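Local coordinates for protein Nrps/pks (Streptomyces albus, PDB 4OPE) that probably catalyses chain elongation by decarboxylative Claisen condensation, as a ketosynthase domain of the AT-less synthase that builds oxazolomycin, at residues 45-48 against 49-52; 56-59 against 60-63. All coordinates share one frame; numbering follows the deposited sequence.

Contact 1: residues 45-48 against 49-52; sequences RWDH and GRFY
Trp46 and Phe51 form the main aromatic meeting of residues 45-48 and 49-52, an offset edge-to-face pair. The edge of the Phe51 ring turns toward the face of the indole's five-membered ring, with centroids 5.6 Å apart and planes at 75°. CE2 of Phe51 makes the nearest approach, 3.8 Å from Trp46 CD1, and CE2 and CD2 both lie beside the carbonyl O of Asp47. Phe51 also packs on Leu141 of the second subunit. A second ring pair is looser: His48 CD2 rests 3.8 Å from Tyr52 CB, and the imidazole and phenol meet obliquely.

Hydrogen bonds fix the imidazole. Trp46 NE1 donates to His48 ND1 over 3.0 Å at a nearly straight 168°, close to the plane of both rings, while the opposite nitrogen, NE2, binds the carbonyl of Ala64. With CG anti to its backbone N (chi1 -156°), His48 turns its ring back alongside the indole, so that ND1 faces Trp46 NE1 at its edge, and a ring with two nitrogens suits the task of joining two partners.

The backbone here makes overlapping beta-turns. Phe51 N donates to His48 O at 3.0 Å, and a weak bond from Arg50 N to Asp47 O precedes it. Asp47 OD1 accepts weakly from Gly49 N at 3.1 Å, an Asx turn that an aspartate suits and that starts the bend. The C-terminal end of the chain returns here, consistent with the linker that wraps back over the ketosynthase in modular synthases: Asp47 pairs through its backbone with Val583, and Arg50 NH2 binds the carbonyl of Ala582.

Charge adds less. The Asp47 carboxylate lies nearly perpendicular to the Arg50 guanidinium, and OD2 touches the aliphatic CG of Arg50 at 3.4 Å rather than its charged end.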
# COMPACT_ATOMS: atom_id res chain seq x y z
N ARG A 45 26.35 -4.29 -12.20
CA ARG A 45 25.24 -4.72 -11.36
C ARG A 45 25.48 -6.12 -10.85
O ARG A 45 25.42 -6.37 -9.67
CB ARG A 45 23.92 -4.73 -12.15
CG ARG A 45 23.51 -3.42 -12.75
CD ARG A 45 23.18 -2.38 -11.70
NE ARG A 45 22.45 -1.31 -12.37
CZ ARG A 45 21.15 -1.08 -12.26
NH1 ARG A 45 20.62 -0.07 -12.94
NH2 ARG A 45 20.37 -1.82 -11.46
N TRP A 46 25.69 -7.05 -11.77
CA TRP A 46 26.03 -8.41 -11.41
C TRP A 46 26.53 -9.12 -12.65
O TRP A 46 26.35 -8.63 -13.78
CB TRP A 46 24.86 -9.16 -10.75
CG TRP A 46 23.69 -9.43 -11.64
CD1 TRP A 46 23.59 -10.38 -12.60
CD2 TRP A 46 22.43 -8.76 -11.62
NE1 TRP A 46 22.36 -10.33 -13.21
CE2 TRP A 46 21.62 -9.35 -12.61
CE3 TRP A 46 21.90 -7.71 -10.86
CZ2 TRP A 46 20.32 -8.94 -12.87
CZ3 TRP A 46 20.60 -7.32 -11.10
CH2 TRP A 46 19.83 -7.92 -12.11
N ASP A 47 27.19 -10.25 -12.40
CA ASP A 47 27.77 -11.08 -13.43
C ASP A 47 26.64 -12.00 -13.84
O ASP A 47 26.28 -12.94 -13.13
CB ASP A 47 28.95 -11.86 -12.84
CG ASP A 47 29.57 -12.89 -13.82
OD1 ASP A 47 29.28 -12.85 -15.05
OD2 ASP A 47 30.36 -13.74 -13.34
N HIS A 48 26.05 -11.70 -14.99
CA HIS A 48 24.94 -12.48 -15.45
C HIS A 48 25.38 -13.85 -16.00
O HIS A 48 24.56 -14.76 -16.11
CB HIS A 48 24.14 -11.71 -16.49
CG HIS A 48 22.72 -12.18 -16.59
ND1 HIS A 48 21.85 -12.11 -15.54
CD2 HIS A 48 22.04 -12.75 -17.61
CE1 HIS A 48 20.68 -12.61 -15.89
NE2 HIS A 48 20.76 -13.01 -17.15
N GLY A 49 26.66 -13.99 -16.34
CA GLY A 49 27.24 -15.31 -16.66
C GLY A 49 26.88 -16.38 -15.64
O GLY A 49 26.43 -17.45 -16.01
N ARG A 50 27.01 -16.08 -14.35
CA ARG A 50 26.68 -17.06 -13.28
C ARG A 50 25.27 -17.62 -13.31
O ARG A 50 25.01 -18.61 -12.63
CB ARG A 50 26.85 -16.47 -11.87
CG ARG A 50 28.02 -15.52 -11.73
CD ARG A 50 28.86 -15.86 -10.51
NE ARG A 50 28.14 -15.77 -9.23
CZ ARG A 50 28.43 -14.90 -8.26
NH1 ARG A 50 27.73 -14.92 -7.12
NH2 ARG A 50 29.41 -14.00 -8.42
N PHE A 51 24.37 -16.96 -14.03
CA PHE A 51 22.93 -17.23 -13.94
C PHE A 51 22.26 -17.44 -15.29
O PHE A 51 21.07 -17.77 -15.33
CB PHE A 51 22.21 -16.06 -13.28
CG PHE A 51 22.90 -15.52 -12.07
CD1 PHE A 51 22.98 -16.27 -10.90
CD2 PHE A 51 23.44 -14.25 -12.08
CE1 PHE A 51 23.61 -15.77 -9.77
CE2 PHE A 51 24.06 -13.75 -10.96
CZ PHE A 51 24.16 -14.51 -9.80
N TYR A 52 23.00 -17.23 -16.38
CA TYR A 52 22.42 -17.28 -17.71
C TYR A 52 22.57 -18.65 -18.37
O TYR A 52 23.61 -19.29 -18.26
CB TYR A 52 23.11 -16.25 -18.59
CG TYR A 52 22.60 -16.14 -20.02
CD1 TYR A 52 21.29 -15.76 -20.28
CD2 TYR A 52 23.45 -16.36 -21.09
CE1 TYR A 52 20.83 -15.64 -21.59
CE2 TYR A 52 23.01 -16.23 -22.40
CZ TYR A 52 21.70 -15.87 -22.63
OH TYR A 52 21.28 -15.72 -23.92

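Contact 2: residues 56-59 against 60-63; sequences PAAP and GKAY
This is a local surface contact, the two arms of a loop folded back on each other between strands 39-40 and 66-67, with residues 56-59 running nearly antiparallel to 60-63 (167° between their end-to-end directions). At the open end Pro56 meets Tyr63. The proline CB lies over one face of the phenol ring, 4.1 Å from Tyr63 CD2, and Pro56 CA comes within 3.9 Å of that same CD2. This is apolar packing of a rigid pyrrolidine on an aromatic face. Tyr63 holds CG between its backbone N and carbonyl carbon (chi1 55°), which turns one face of the ring toward the proline while its hydroxyl reaches the carbonyl of Leu221 and its side chain touches Ala216 of helix 210-217. Replacing Tyr63 by an alanine removes the ring and hydroxyl, which would probably leave Pro56 without its aromatic platform and the Leu221 carbonyl without this donor.

Nearer the bend, Ala58 CB packs 4.1 Å from Lys61 CB, a methyl small enough to lie beside the lysine's stem. With CG anti to its own carbonyl carbon, Lys61 sets CG 3.4 Å from Pro59 O, and the chain then bends at chi2, its amine continuing away to a weak bond with the carbonyl of Arg50. Lysine suits this place because its long aliphatic part packs on the turn and its charged end still finds an oxygen.

No hydrogen bond links the two arms, so the bend rests on backbone conformation. Pro59 is extended, its phi restrained by the ring, and Gly60 has the positive phi (68°) that residues with a side chain adopt less readily. Pro-Gly at the two central positions, flanked by Ala58 and Lys61, is the sequence and geometry of an open type II beta-turn.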
# COMPACT_ATOMS: atom_id res chain seq x y z
N PRO A 56 15.65 -22.24 -22.28
CA PRO A 56 14.58 -22.10 -21.28
C PRO A 56 14.36 -23.34 -20.42
O PRO A 56 13.83 -23.25 -19.33
CB PRO A 56 13.31 -21.82 -22.12
CG PRO A 56 13.72 -21.82 -23.54
CD PRO A 56 15.22 -21.76 -23.60
N ALA A 57 14.73 -24.50 -20.93
CA ALA A 57 14.53 -25.73 -20.21
C ALA A 57 15.57 -25.92 -19.11
O ALA A 57 15.33 -26.63 -18.14
CB ALA A 57 14.57 -26.90 -21.18
N ALA A 58 16.74 -25.30 -19.24
CA ALA A 58 17.69 -25.32 -18.14
C ALA A 58 17.00 -24.92 -16.82
O ALA A 58 16.25 -23.93 -16.76
CB ALA A 58 18.86 -24.40 -18.43
N PRO A 59 17.20 -25.72 -15.77
CA PRO A 59 16.62 -25.36 -14.48
C PRO A 59 17.54 -24.45 -13.66
O PRO A 59 18.75 -24.54 -13.77
CB PRO A 59 16.43 -26.73 -13.78
CG PRO A 59 17.42 -27.66 -14.45
CD PRO A 59 17.84 -27.06 -15.77
N GLY A 60 16.94 -23.58 -12.84
CA GLY A 60 17.71 -22.72 -11.94
C GLY A 60 18.52 -21.67 -12.68
O GLY A 60 19.58 -21.20 -12.20
N LYS A 61 17.98 -21.29 -13.84
CA LYS A 61 18.66 -20.42 -14.79
C LYS A 61 17.72 -19.37 -15.43
O LYS A 61 16.50 -19.56 -15.53
CB LYS A 61 19.30 -21.28 -15.88
CG LYS A 61 20.48 -22.09 -15.42
CD LYS A 61 21.45 -21.16 -14.73
CE LYS A 61 22.85 -21.72 -14.70
NZ LYS A 61 23.45 -21.32 -13.40
N ALA A 62 18.32 -18.28 -15.89
CA ALA A 62 17.58 -17.30 -16.63
C ALA A 62 17.92 -17.42 -18.10
O ALA A 62 19.06 -17.51 -18.46
CB ALA A 62 17.90 -15.90 -16.11
N TYR A 63 16.92 -17.43 -18.96
CA TYR A 63 17.17 -17.60 -20.40
C TYR A 63 17.20 -16.23 -21.15
O TYR A 63 17.20 -16.16 -22.38
CB TYR A 63 16.12 -18.55 -21.00
CG TYR A 63 14.70 -18.11 -20.73
CD1 TYR A 63 14.09 -17.17 -21.51
CD2 TYR A 63 13.97 -18.65 -19.68
CE1 TYR A 63 12.78 -16.76 -21.27
CE2 TYR A 63 12.67 -18.25 -19.42
CZ TYR A 63 12.07 -17.30 -20.21
OH TYR A 63 10.76 -16.86 -19.98

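Both contacts lie in the long loop that leaves strand 39-40 and ends at strand 66-67. Going from the N terminus, contact 1 comes first and closes tight turns over 47-52; contact 2 then opens and folds the chain back at 59-60, so the two are in series, neither nested nor crossed. The returning arm brings them together: Ala62 N lies 2.9 Å from Phe51 O, a probable hydrogen bond, and Tyr52 packs against the carbonyl of Ala62. Their centres are about 13 Å apart. Contact 1 joins this loop to the C-terminal tail and the second subunit, whereas contact 2 rests on helix 210-217.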